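Local coordinates for protein putative cytosine/guanine deaminase (Unidentified, PDB 2PAJ) that catalyses the zinc-dependent hydrolytic deamination of 2-amino-4-hydroxypteridines such as isoxanthopterin, releasing ammonium, at residues 75-80 and 134-139; 196-201 and 239-244; 275-280 and 298-303; 304-309 and 351-356. All blocks are in the same frame, centred on the assembly; numbering follows the deposited sequence.

All four contacts belong to the TIM barrel of an amidohydrolase and follow one another along the chain. Contact 1 is buried, its centre about 7 Å from that of the chain, and holds two zinc ligands; contacts 2 and 3 lie about 20 and 19 Å out. Contact 1 touches contact 4, their centres about 17 Å apart, through T75 and H76 against A305 and C307. R239 of contact 2 joins contact 3 by a probable hydrogen bond to D275 O. Contacts 3 and 4 are consecutive, helix 291-300 leading into strand 303-306. Contact 4 lies at the same C-terminal end of the strands as the metal site of contact 1, whereas contacts 2 and 3 are packing far from it.

Contact 1. Residues 75-80 and 134-139; sequences THHHLF and VADHNY. With ZN (zinc ion), chain B.
H77 and H137 join the two segments through the backbone: H137 N donates to H77 O over 2.8 Å. One residue on, the direction reverses. H78 ND1 gives its hydrogen to H137 O at 3.0 Å, with the oxygen lying in the plane of the imidazole, and this leaves NE2 on the far side of the ring to bind zinc. H137 O is thus a second-shell acceptor that limits rotation of the H78 ring. Both oxygens of D136 are used. OD1 receives L79 N (2.6 Å, 163°) from above the carboxylate plane, and OD2 accepts from a water, 2.8 Å from its O, that also donates to N138 OD1. H77 does not bind the metal; its ND1 accepts from H78 N and is further hydrogen-bonded to G337 N. H137 NE2 finds its partner in A218 O, while H137 ND1 sits at the edge of the H76 ring. Farther out, the F80 ring turns an edge toward the face of Y139 in an offset edge-to-face pair, planes 76° apart. H76 NE2 lies 2.3 Å from the zinc; H248 and D336 also bind it, and H285 belongs to the same site. The pair H76 and H78 is the His-X-His motif after the first barrel strand of the amidohydrolase superfamily.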
loop_
_atom_site.group_PDB
_atom_site.type_symbol
_atom_site.label_atom_id
_atom_site.label_comp_id
_atom_site.label_asym_id
_atom_site.label_seq_id
_atom_site.Cartn_x
_atom_site.Cartn_y
_atom_site.Cartn_z
ATOM N N THR A 75 -0.626 1.365 1.931
ATOM C CA THR A 75 0.204 2.502 2.294
ATOM C C THR A 75 1.477 2.222 3.091
ATOM O O THR A 75 2.116 3.158 3.567
ATOM C CB THR A 75 -0.612 3.556 3.053
ATOM O OG1 THR A 75 -1.096 3.009 4.282
ATOM C CG2 THR A 75 -1.782 3.999 2.220
ATOM N N HIS A 76 1.851 0.953 3.239
ATOM C CA HIS A 76 3.075 0.589 3.951
ATOM C C HIS A 76 3.475 -0.855 3.656
ATOM O O HIS A 76 2.637 -1.746 3.674
ATOM C CB HIS A 76 2.913 0.803 5.453
ATOM C CG HIS A 76 4.176 0.579 6.222
ATOM N ND1 HIS A 76 5.308 1.337 6.029
ATOM C CD2 HIS A 76 4.504 -0.357 7.142
ATOM C CE1 HIS A 76 6.282 0.874 6.791
ATOM N NE2 HIS A 76 5.820 -0.156 7.476
ATOM N N HIS A 77 4.764 -1.074 3.395
ATOM C CA HIS A 77 5.277 -2.395 3.033
ATOM C C HIS A 77 6.805 -2.457 3.125
ATOM O O HIS A 77 7.464 -1.448 3.335
ATOM C CB HIS A 77 4.875 -2.697 1.588
ATOM C CG HIS A 77 4.710 -4.155 1.284
ATOM N ND1 HIS A 77 5.448 -5.141 1.904
ATOM C CD2 HIS A 77 3.915 -4.790 0.389
ATOM C CE1 HIS A 77 5.118 -6.318 1.402
ATOM N NE2 HIS A 77 4.191 -6.132 0.480
ATOM N N HIS A 78 7.351 -3.659 2.963
ATOM C CA HIS A 78 8.796 -3.903 2.963
ATOM C C HIS A 78 9.011 -5.099 2.036
ATOM O O HIS A 78 9.414 -6.166 2.479
ATOM C CB HIS A 78 9.310 -4.246 4.366
ATOM C CG HIS A 78 9.066 -3.178 5.385
ATOM N ND1 HIS A 78 9.472 -1.874 5.212
ATOM C CD2 HIS A 78 8.454 -3.224 6.591
ATOM C CE1 HIS A 78 9.119 -1.160 6.265
ATOM N NE2 HIS A 78 8.498 -1.955 7.117
ATOM N N LEU A 79 8.745 -4.904 0.747
ATOM C CA LEU A 79 8.848 -5.963 -0.258
ATOM C C LEU A 79 10.063 -6.885 -0.279
ATOM O O LEU A 79 9.961 -8.011 -0.758
ATOM C CB LEU A 79 8.661 -5.390 -1.676
ATOM C CG LEU A 79 7.283 -5.249 -2.354
ATOM C CD1 LEU A 79 6.385 -6.417 -1.981
ATOM C CD2 LEU A 79 6.634 -3.954 -1.949
ATOM N N PHE A 80 11.214 -6.446 0.214
ATOM C CA PHE A 80 12.367 -7.338 0.161
ATOM C C PHE A 80 12.132 -8.514 1.094
ATOM O O PHE A 80 12.592 -9.634 0.833
ATOM C CB PHE A 80 13.664 -6.592 0.500
ATOM C CG PHE A 80 13.894 -6.356 1.969
ATOM C CD1 PHE A 80 14.608 -7.278 2.732
ATOM C CD2 PHE A 80 13.468 -5.178 2.570
ATOM C CE1 PHE A 80 14.904 -7.029 4.061
ATOM C CE2 PHE A 80 13.754 -4.913 3.902
ATOM C CZ PHE A 80 14.480 -5.844 4.655
ATOM N N VAL A 134 0.304 0.175 -4.670
ATOM C CA VAL A 134 1.171 -0.343 -3.630
ATOM C C VAL A 134 2.207 0.698 -3.231
ATOM O O VAL A 134 2.703 1.444 -4.064
ATOM C CB VAL A 134 1.904 -1.608 -4.115
ATOM C CG1 VAL A 134 2.641 -2.252 -2.958
ATOM C CG2 VAL A 134 0.925 -2.571 -4.765
ATOM N N ALA A 135 2.513 0.752 -1.944
ATOM C CA ALA A 135 3.500 1.681 -1.429
ATOM C C ALA A 135 4.504 0.831 -0.666
ATOM O O ALA A 135 4.133 0.107 0.259
ATOM C CB ALA A 135 2.851 2.707 -0.499
ATOM N N ASP A 136 5.768 0.883 -1.079
ATOM C CA ASP A 136 6.790 0.116 -0.392
ATOM C C ASP A 136 7.766 1.018 0.355
ATOM O O ASP A 136 8.260 2.000 -0.195
ATOM C CB ASP A 136 7.554 -0.773 -1.375
ATOM C CG ASP A 136 8.656 -1.572 -0.691
ATOM O OD1 ASP A 136 8.352 -2.342 0.249
ATOM O OD2 ASP A 136 9.834 -1.425 -1.082
ATOM N N HIS A 137 8.006 0.681 1.621
ATOM C CA HIS A 137 8.935 1.419 2.468
ATOM C C HIS A 137 10.254 0.689 2.275
ATOM O O HIS A 137 10.662 -0.132 3.098
ATOM C CB HIS A 137 8.499 1.365 3.939
ATOM C CG HIS A 137 9.250 2.310 4.827
ATOM N ND1 HIS A 137 9.059 2.363 6.190
ATOM C CD2 HIS A 137 10.184 3.249 4.544
ATOM C CE1 HIS A 137 9.841 3.290 6.710
ATOM N NE2 HIS A 137 10.534 3.842 5.732
ATOM N N ASN A 138 10.897 0.976 1.149
ATOM C CA ASN A 138 12.160 0.353 0.789
ATOM C C ASN A 138 13.323 0.989 1.534
ATOM O O ASN A 138 13.457 2.213 1.575
ATOM C CB ASN A 138 12.370 0.445 -0.728
ATOM C CG ASN A 138 13.663 -0.208 -1.181
ATOM O OD1 ASN A 138 14.171 -1.124 -0.529
ATOM N ND2 ASN A 138 14.186 0.240 -2.320
ATOM N N TYR A 139 14.150 0.156 2.157
ATOM C CA TYR A 139 15.288 0.692 2.875
ATOM C C TYR A 139 16.575 -0.060 2.633
ATOM O O TYR A 139 17.543 0.053 3.400
ATOM C CB TYR A 139 14.992 0.846 4.370
ATOM C CG TYR A 139 14.612 -0.402 5.109
ATOM C CD1 TYR A 139 15.549 -1.401 5.363
ATOM C CD2 TYR A 139 13.333 -0.538 5.634
ATOM C CE1 TYR A 139 15.231 -2.495 6.128
ATOM C CE2 TYR A 139 12.992 -1.623 6.401
ATOM C CZ TYR A 139 13.944 -2.601 6.647
ATOM O OH TYR A 139 13.611 -3.685 7.412
HETATM ZN ZN ZN B . 7.160 -1.611 8.637
HETATM O O HOH W 1 11.718 -3.156 0.095
#

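Contact 2. Residues 196-201 and 239-244; sequences DIERLA and RRLGLR
This is a largely apolar contact with a salt bridge at its more exposed side, between helix 190-203 and the C-terminal end of helix 228-240, on the outside of the barrel and away from the metal. L241 supplies its main contact point: CD1 reaches A201 CB at 3.8 Å and I197 CG2 at 3.9 Å, and it also approaches the backbone of E198 at CA. With CG opposite the carbonyl carbon (chi1 -69°) and the chain then extended, the leucine reaches straight to this side of the helix. L243 comes in beside it, lying antiparallel alongside I197, with its CD1 3.8 Å from I197 CG2. Two leucine methyls therefore share one isoleucine branch. Between the two leucines lies a Schellman motif, in which G242, with positive phi, ends helix 228-240 and turns the chain toward strand 244-248. Such a turn leads from an outer helix of a TIM barrel into the next parallel strand. On the solvent side, R240 NH2 meets E198 OE2 at 2.6 Å, forming a salt bridge whose hydrogen bond is weak, with an angle of 120°. The oxygen is near the guanidinium plane, but the carboxylate is turned 66° against it. On another side of helix 190-203, R199 pairs with D196 and has a second carboxylate partner in D148.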
loop_
_atom_site.group_PDB
_atom_site.type_symbol
_atom_site.label_atom_id
_atom_site.label_comp_id
_atom_site.label_asym_id
_atom_site.label_seq_id
_atom_site.Cartn_x
_atom_site.Cartn_y
_atom_site.Cartn_z
ATOM N N ASP A 196 20.130 11.447 -3.784
ATOM C CA ASP A 196 19.380 10.378 -4.415
ATOM C C ASP A 196 17.923 10.721 -4.608
ATOM O O ASP A 196 17.337 10.434 -5.654
ATOM C CB ASP A 196 19.487 9.106 -3.590
ATOM C CG ASP A 196 19.142 7.875 -4.392
ATOM O OD1 ASP A 196 18.963 6.798 -3.780
ATOM O OD2 ASP A 196 19.060 7.990 -5.638
ATOM N N ILE A 197 17.338 11.342 -3.598
ATOM C CA ILE A 197 15.944 11.707 -3.674
ATOM C C ILE A 197 15.663 12.751 -4.746
ATOM O O ILE A 197 14.631 12.698 -5.423
ATOM C CB ILE A 197 15.448 12.159 -2.300
ATOM C CG1 ILE A 197 15.160 10.917 -1.452
ATOM C CG2 ILE A 197 14.212 13.025 -2.433
ATOM C CD1 ILE A 197 14.472 11.204 -0.153
ATOM N N GLU A 198 16.588 13.684 -4.924
ATOM C CA GLU A 198 16.421 14.709 -5.947
ATOM C C GLU A 198 16.458 14.002 -7.309
ATOM O O GLU A 198 15.661 14.279 -8.211
ATOM C CB GLU A 198 17.540 15.739 -5.807
ATOM C CG GLU A 198 17.574 16.341 -4.403
ATOM C CD GLU A 198 18.402 17.617 -4.299
ATOM O OE1 GLU A 198 19.647 17.549 -4.473
ATOM O OE2 GLU A 198 17.804 18.688 -4.040
ATOM N N ARG A 199 17.375 13.051 -7.422
ATOM C CA ARG A 199 17.514 12.272 -8.634
ATOM C C ARG A 199 16.183 11.559 -8.895
ATOM O O ARG A 199 15.604 11.687 -9.975
ATOM C CB ARG A 199 18.652 11.268 -8.460
ATOM C CG ARG A 199 18.752 10.257 -9.563
ATOM C CD ARG A 199 19.351 8.959 -9.030
ATOM N NE ARG A 199 18.799 7.781 -9.703
ATOM C CZ ARG A 199 18.322 6.716 -9.062
ATOM N NH1 ARG A 199 18.334 6.679 -7.734
ATOM N NH2 ARG A 199 17.813 5.694 -9.742
ATOM N N LEU A 200 15.703 10.822 -7.894
ATOM C CA LEU A 200 14.434 10.087 -7.985
ATOM C C LEU A 200 13.214 10.991 -8.188
ATOM O O LEU A 200 12.290 10.659 -8.931
ATOM C CB LEU A 200 14.221 9.258 -6.719
ATOM C CG LEU A 200 15.239 8.142 -6.491
ATOM C CD1 LEU A 200 15.029 7.533 -5.107
ATOM C CD2 LEU A 200 15.102 7.095 -7.602
ATOM N N ALA A 201 13.217 12.134 -7.518
ATOM C CA ALA A 201 12.119 13.069 -7.630
ATOM C C ALA A 201 11.986 13.563 -9.055
ATOM O O ALA A 201 10.888 13.728 -9.567
ATOM C CB ALA A 201 12.341 14.239 -6.706
ATOM N N ARG A 239 9.561 18.840 1.204
ATOM C CA ARG A 239 8.606 19.903 0.942
ATOM C C ARG A 239 9.032 20.790 -0.214
ATOM O O ARG A 239 8.197 21.253 -0.988
ATOM C CB ARG A 239 8.389 20.723 2.205
ATOM C CG ARG A 239 7.738 19.907 3.307
ATOM C CD ARG A 239 6.907 20.783 4.207
ATOM N NE ARG A 239 6.136 19.990 5.149
ATOM C CZ ARG A 239 6.586 19.553 6.314
ATOM N NH1 ARG A 239 7.813 19.832 6.696
ATOM N NH2 ARG A 239 5.803 18.830 7.097
ATOM N N ARG A 240 10.334 21.008 -0.333
ATOM C CA ARG A 240 10.881 21.814 -1.414
ATOM C C ARG A 240 10.629 21.131 -2.759
ATOM O O ARG A 240 10.394 21.791 -3.757
ATOM C CB ARG A 240 12.384 22.004 -1.221
ATOM C CG ARG A 240 13.030 22.872 -2.283
ATOM C CD ARG A 240 14.516 22.987 -2.066
ATOM N NE ARG A 240 15.216 21.776 -2.466
ATOM C CZ ARG A 240 16.127 21.170 -1.715
ATOM N NH1 ARG A 240 16.435 21.665 -0.518
ATOM N NH2 ARG A 240 16.742 20.080 -2.161
ATOM N N LEU A 241 10.698 19.806 -2.781
ATOM C CA LEU A 241 10.467 19.041 -4.003
ATOM C C LEU A 241 8.994 18.657 -4.160
ATOM O O LEU A 241 8.630 17.966 -5.111
ATOM C CB LEU A 241 11.320 17.768 -4.004
ATOM C CG LEU A 241 12.839 17.928 -4.139
ATOM C CD1 LEU A 241 13.558 16.590 -4.003
ATOM C CD2 LEU A 241 13.128 18.554 -5.480
ATOM N N GLY A 242 8.158 19.104 -3.223
ATOM C CA GLY A 242 6.738 18.796 -3.274
ATOM C C GLY A 242 6.430 17.325 -3.040
ATOM O O GLY A 242 5.525 16.763 -3.657
ATOM N N LEU A 243 7.182 16.701 -2.138
ATOM C CA LEU A 243 6.990 15.290 -1.825
ATOM C C LEU A 243 6.399 15.121 -0.430
ATOM O O LEU A 243 6.447 16.042 0.382
ATOM C CB LEU A 243 8.326 14.544 -1.872
ATOM C CG LEU A 243 9.222 14.604 -3.097
ATOM C CD1 LEU A 243 10.463 13.789 -2.816
ATOM C CD2 LEU A 243 8.484 14.073 -4.316
ATOM N N ARG A 244 5.847 13.938 -0.159
ATOM C CA ARG A 244 5.280 13.644 1.154
ATOM C C ARG A 244 6.307 12.911 2.016
ATOM O O ARG A 244 7.290 12.366 1.506
ATOM C CB ARG A 244 4.011 12.800 1.024
ATOM C CG ARG A 244 2.929 13.509 0.257
ATOM C CD ARG A 244 1.558 13.086 0.687
ATOM N NE ARG A 244 0.589 14.066 0.218
ATOM C CZ ARG A 244 -0.612 14.253 0.750
ATOM N NH1 ARG A 244 -1.011 13.518 1.783
ATOM N NH2 ARG A 244 -1.403 15.193 0.262
#

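Contact 3. Residues 275-280 and 298-303; sequences DWLGSD and AQTGTG
The loop 275-280 runs past the C-terminal end of helix 291-300, with G278 CA 4.5 Å from T300 CA and S279 CA 4.3 Å from G301 CA. Both glycines have positive phi, and G301 is where the chain first leaves the helical conformation. Backbone lies against backbone here: G278 CA approaches T300 O, and S279 CA approaches G301 O, as CA-H...O contacts. The conventional hydrogen bond across the contact runs instead from G278 N to a side chain, T302 OG1, at 3.1 Å and nearly straight (166°). That hydroxyl is also a donor, passing its hydrogen to T300 OG1, which in turn is hydrogen-bonded to L296 O one helical turn back. A relay of two threonine hydroxyls thereby links the loop amide to a carbonyl of the last turns of the helix. T300 OG1 is placed for this by standing between its own backbone N and carbonyl carbon (chi1 62°), an arrangement that leaves the methyl CG2 to face L277. There L277 CD1 touches T300 CG2 at 3.8 Å, the two side chains meeting at a slant, while L277 CB lies 3.7 Å from T302 OG1. L277 also packs on L296 of the same helix. Beyond the contact, G303 begins the next strand, its backbone hydrogen-bonded to V281 and Y283. The arrangement is that of two neighbouring loops leading into parallel strands 281-284 and 303-306 of a TIM barrel, at the N-terminal ends of the barrel strands, opposite the end that holds the active site.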
loop_
_atom_site.group_PDB
_atom_site.type_symbol
_atom_site.label_atom_id
_atom_site.label_comp_id
_atom_site.label_asym_id
_atom_site.label_seq_id
_atom_site.Cartn_x
_atom_site.Cartn_y
_atom_site.Cartn_z
ATOM N N ASP A 275 9.584 19.711 12.403
ATOM C CA ASP A 275 8.946 19.760 11.091
ATOM C C ASP A 275 8.506 18.410 10.519
ATOM O O ASP A 275 8.567 18.199 9.303
ATOM C CB ASP A 275 9.879 20.448 10.083
ATOM C CG ASP A 275 10.241 21.878 10.487
ATOM O OD1 ASP A 275 9.320 22.701 10.718
ATOM O OD2 ASP A 275 11.452 22.180 10.573
ATOM N N TRP A 276 8.043 17.507 11.383
ATOM C CA TRP A 276 7.621 16.191 10.928
ATOM C C TRP A 276 6.168 15.812 11.185
ATOM O O TRP A 276 5.858 14.668 11.520
ATOM C CB TRP A 276 8.552 15.101 11.478
ATOM C CG TRP A 276 9.574 14.720 10.487
ATOM C CD1 TRP A 276 10.725 15.406 10.183
ATOM C CD2 TRP A 276 9.486 13.650 9.536
ATOM N NE1 TRP A 276 11.350 14.835 9.098
ATOM C CE2 TRP A 276 10.617 13.759 8.677
ATOM C CE3 TRP A 276 8.562 12.614 9.319
ATOM C CZ2 TRP A 276 10.845 12.865 7.614
ATOM C CZ3 TRP A 276 8.790 11.730 8.269
ATOM C CH2 TRP A 276 9.926 11.861 7.427
ATOM N N LEU A 277 5.278 16.782 11.024
ATOM C CA LEU A 277 3.847 16.551 11.162
ATOM C C LEU A 277 3.196 17.345 10.039
ATOM O O LEU A 277 3.861 18.108 9.345
ATOM C CB LEU A 277 3.306 17.040 12.512
ATOM C CG LEU A 277 3.716 16.384 13.837
ATOM C CD1 LEU A 277 2.797 16.889 14.941
ATOM C CD2 LEU A 277 3.639 14.875 13.743
ATOM N N GLY A 278 1.894 17.169 9.866
ATOM C CA GLY A 278 1.184 17.870 8.813
ATOM C C GLY A 278 0.533 16.870 7.895
ATOM O O GLY A 278 0.937 15.720 7.859
ATOM N N SER A 279 -0.480 17.304 7.157
ATOM C CA SER A 279 -1.196 16.419 6.241
ATOM C C SER A 279 -0.236 15.915 5.183
ATOM O O SER A 279 -0.580 15.091 4.339
ATOM C CB SER A 279 -2.345 17.180 5.590
ATOM O OG SER A 279 -1.918 18.474 5.206
ATOM N N ASP A 280 0.977 16.443 5.272
ATOM C CA ASP A 280 2.118 16.171 4.408
ATOM C C ASP A 280 2.713 14.794 4.729
ATOM O O ASP A 280 3.170 14.070 3.848
ATOM C CB ASP A 280 3.176 17.236 4.726
ATOM C CG ASP A 280 3.734 17.907 3.506
ATOM O OD1 ASP A 280 4.335 17.220 2.662
ATOM O OD2 ASP A 280 3.579 19.138 3.390
ATOM N N ALA A 298 -4.554 14.845 14.934
ATOM C CA ALA A 298 -5.822 15.303 14.397
ATOM C C ALA A 298 -5.756 16.742 13.883
ATOM O O ALA A 298 -6.289 17.043 12.817
ATOM C CB ALA A 298 -6.909 15.172 15.456
ATOM N N GLN A 299 -5.106 17.629 14.633
ATOM C CA GLN A 299 -5.018 19.031 14.223
ATOM C C GLN A 299 -4.048 19.268 13.066
ATOM O O GLN A 299 -4.266 20.155 12.238
ATOM C CB GLN A 299 -4.621 19.914 15.403
ATOM C CG GLN A 299 -3.152 19.866 15.735
ATOM C CD GLN A 299 -2.677 21.088 16.519
ATOM O OE1 GLN A 299 -2.980 21.249 17.707
ATOM N NE2 GLN A 299 -1.932 21.964 15.845
ATOM N N THR A 300 -2.986 18.469 13.010
ATOM C CA THR A 300 -1.993 18.594 11.955
ATOM C C THR A 300 -2.397 17.842 10.697
ATOM O O THR A 300 -1.869 18.102 9.623
ATOM C CB THR A 300 -0.611 18.091 12.421
ATOM O OG1 THR A 300 -0.677 16.699 12.758
ATOM C CG2 THR A 300 -0.165 18.869 13.635
ATOM N N GLY A 301 -3.339 16.920 10.824
ATOM C CA GLY A 301 -3.765 16.175 9.661
ATOM C C GLY A 301 -2.795 15.080 9.266
ATOM O O GLY A 301 -2.804 14.612 8.129
ATOM N N THR A 302 -1.953 14.669 10.207
ATOM C CA THR A 302 -0.983 13.608 9.963
ATOM C C THR A 302 -1.712 12.268 9.954
ATOM O O THR A 302 -2.492 11.973 10.858
ATOM C CB THR A 302 0.065 13.573 11.067
ATOM O OG1 THR A 302 0.468 14.908 11.380
ATOM C CG2 THR A 302 1.266 12.775 10.629
ATOM N N GLY A 303 -1.459 11.463 8.932
ATOM C CA GLY A 303 -2.119 10.178 8.821
ATOM C C GLY A 303 -1.356 9.020 9.429
ATOM O O GLY A 303 -0.239 9.177 9.918
#

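Contact 4. Residues 304-309 and 351-356; sequences VAHCPQ and HMTWLA
Strand 303-306 passes through C307, the N-cap residue, into the short helix 308-312, and at this bend it comes closest to helix 346-359, P308 CA lying 6.2 Å from T353 CA. No hydrogen bond crosses between the segments, and contact is made by side chains. P308 occupies the middle: its CB touches M352 CG at 3.6 Å as the two side chains run alongside each other, head to tail, and its CG lies 3.5 Å from T353 OG1. The polar need of that hydroxyl is met within its own helix, by E349 O. Helix 346-359 comes after strand 331-333, the barrel strand next to 303-306, with short helix 337-340 between, so the contact joins an outer helix of the TIM barrel to the turn at the C-terminal end of the neighbouring strand, the end that carries the metal. T353 CG2 meets H306 at the edge of the imidazole, 3.7 Å from ND1, while P308 CD lies over the centre of one face of the same ring. In M352, CG anti to the backbone N (chi1 -177°) is carried to P308 CB and Q309 CG; CB also lies near Q309 CG, and the chain then bends so that its sulfur turns away. T353 also packs on V386 and W389 of helix 383-398.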
loop_
_atom_site.group_PDB
_atom_site.type_symbol
_atom_site.label_atom_id
_atom_site.label_comp_id
_atom_site.label_asym_id
_atom_site.label_seq_id
_atom_site.Cartn_x
_atom_site.Cartn_y
_atom_site.Cartn_z
ATOM N N VAL A 304 -1.979 7.848 9.414
ATOM C CA VAL A 304 -1.360 6.645 9.950
ATOM C C VAL A 304 -1.568 5.512 8.956
ATOM O O VAL A 304 -2.527 5.516 8.196
ATOM C CB VAL A 304 -1.989 6.219 11.316
ATOM C CG1 VAL A 304 -1.874 7.347 12.338
ATOM C CG2 VAL A 304 -3.441 5.828 11.122
ATOM N N ALA A 305 -0.640 4.566 8.949
ATOM C CA ALA A 305 -0.710 3.392 8.089
ATOM C C ALA A 305 -0.929 2.271 9.087
ATOM O O ALA A 305 0.011 1.802 9.741
ATOM C CB ALA A 305 0.596 3.186 7.336
ATOM N N HIS A 306 -2.185 1.863 9.215
ATOM C CA HIS A 306 -2.570 0.816 10.148
ATOM C C HIS A 306 -2.215 -0.573 9.636
ATOM O O HIS A 306 -2.632 -0.962 8.554
ATOM C CB HIS A 306 -4.066 0.909 10.402
ATOM C CG HIS A 306 -4.567 -0.073 11.403
ATOM N ND1 HIS A 306 -5.746 -0.760 11.234
ATOM C CD2 HIS A 306 -4.044 -0.493 12.577
ATOM C CE1 HIS A 306 -5.927 -1.569 12.263
ATOM N NE2 HIS A 306 -4.908 -1.426 13.091
ATOM N N CYS A 307 -1.444 -1.315 10.425
ATOM C CA CYS A 307 -1.030 -2.672 10.057
ATOM C C CYS A 307 -1.283 -3.662 11.201
ATOM O O CYS A 307 -0.368 -3.988 11.953
ATOM C CB CYS A 307 0.464 -2.694 9.679
ATOM S SG CYS A 307 0.943 -1.565 8.334
ATOM N N PRO A 308 -2.525 -4.162 11.325
ATOM C CA PRO A 308 -2.912 -5.110 12.371
ATOM C C PRO A 308 -2.139 -6.439 12.460
ATOM O O PRO A 308 -1.566 -6.741 13.505
ATOM C CB PRO A 308 -4.410 -5.292 12.125
ATOM C CG PRO A 308 -4.555 -5.020 10.671
ATOM C CD PRO A 308 -3.679 -3.832 10.471
ATOM N N GLN A 309 -2.123 -7.231 11.390
ATOM C CA GLN A 309 -1.415 -8.517 11.399
ATOM C C GLN A 309 0.053 -8.399 11.800
ATOM O O GLN A 309 0.604 -9.276 12.454
ATOM C CB GLN A 309 -1.498 -9.184 10.031
ATOM C CG GLN A 309 -2.882 -9.657 9.664
ATOM C CD GLN A 309 -2.942 -10.218 8.264
ATOM O OE1 GLN A 309 -2.710 -9.503 7.290
ATOM N NE2 GLN A 309 -3.256 -11.501 8.150
ATOM N N HIS A 351 -9.408 -8.007 6.642
ATOM C CA HIS A 351 -10.187 -8.929 7.448
ATOM C C HIS A 351 -9.838 -8.783 8.923
ATOM O O HIS A 351 -10.711 -8.785 9.793
ATOM C CB HIS A 351 -9.905 -10.352 7.006
ATOM C CG HIS A 351 -10.793 -11.366 7.649
ATOM N ND1 HIS A 351 -10.369 -12.641 7.949
ATOM C CD2 HIS A 351 -12.096 -11.310 8.007
ATOM C CE1 HIS A 351 -11.372 -13.329 8.460
ATOM N NE2 HIS A 351 -12.432 -12.545 8.505
ATOM N N MET A 352 -8.546 -8.674 9.194
ATOM C CA MET A 352 -8.050 -8.529 10.551
ATOM C C MET A 352 -8.446 -7.168 11.121
ATOM O O MET A 352 -8.735 -7.040 12.312
ATOM C CB MET A 352 -6.524 -8.682 10.557
ATOM C CG MET A 352 -5.874 -8.626 11.941
ATOM S SD MET A 352 -6.221 -10.037 13.002
ATOM C CE MET A 352 -7.387 -9.334 14.142
ATOM N N THR A 353 -8.454 -6.156 10.259
ATOM C CA THR A 353 -8.812 -4.803 10.652
ATOM C C THR A 353 -10.258 -4.768 11.121
ATOM O O THR A 353 -10.569 -4.233 12.185
ATOM C CB THR A 353 -8.661 -3.846 9.472
ATOM O OG1 THR A 353 -7.383 -4.040 8.871
ATOM C CG2 THR A 353 -8.774 -2.410 9.932
ATOM N N TRP A 354 -11.140 -5.343 10.314
ATOM C CA TRP A 354 -12.551 -5.384 10.648
ATOM C C TRP A 354 -12.824 -6.157 11.935
ATOM O O TRP A 354 -13.559 -5.684 12.799
ATOM C CB TRP A 354 -13.341 -6.004 9.501
ATOM C CG TRP A 354 -14.816 -6.083 9.753
ATOM C CD1 TRP A 354 -15.687 -5.041 9.953
ATOM C CD2 TRP A 354 -15.598 -7.277 9.815
ATOM N NE1 TRP A 354 -16.960 -5.519 10.136
ATOM C CE2 TRP A 354 -16.937 -6.885 10.057
ATOM C CE3 TRP A 354 -15.295 -8.638 9.698
ATOM C CZ2 TRP A 354 -17.982 -7.808 10.173
ATOM C CZ3 TRP A 354 -16.324 -9.554 9.816
ATOM C CH2 TRP A 354 -17.663 -9.133 10.055
ATOM N N LEU A 355 -12.236 -7.344 12.062
ATOM C CA LEU A 355 -12.438 -8.162 13.258
ATOM C C LEU A 355 -12.007 -7.445 14.517
ATOM O O LEU A 355 -12.708 -7.476 15.525
ATOM C CB LEU A 355 -11.689 -9.489 13.149
ATOM C CG LEU A 355 -12.275 -10.532 12.188
ATOM C CD1 LEU A 355 -11.451 -11.803 12.246
ATOM C CD2 LEU A 355 -13.711 -10.832 12.563
ATOM N N ALA A 356 -10.847 -6.803 14.461
ATOM C CA ALA A 356 -10.329 -6.067 15.602
ATOM C C ALA A 356 -11.241 -4.891 15.948
ATOM O O ALA A 356 -11.362 -4.513 17.113
ATOM C CB ALA A 356 -8.947 -5.577 15.303
#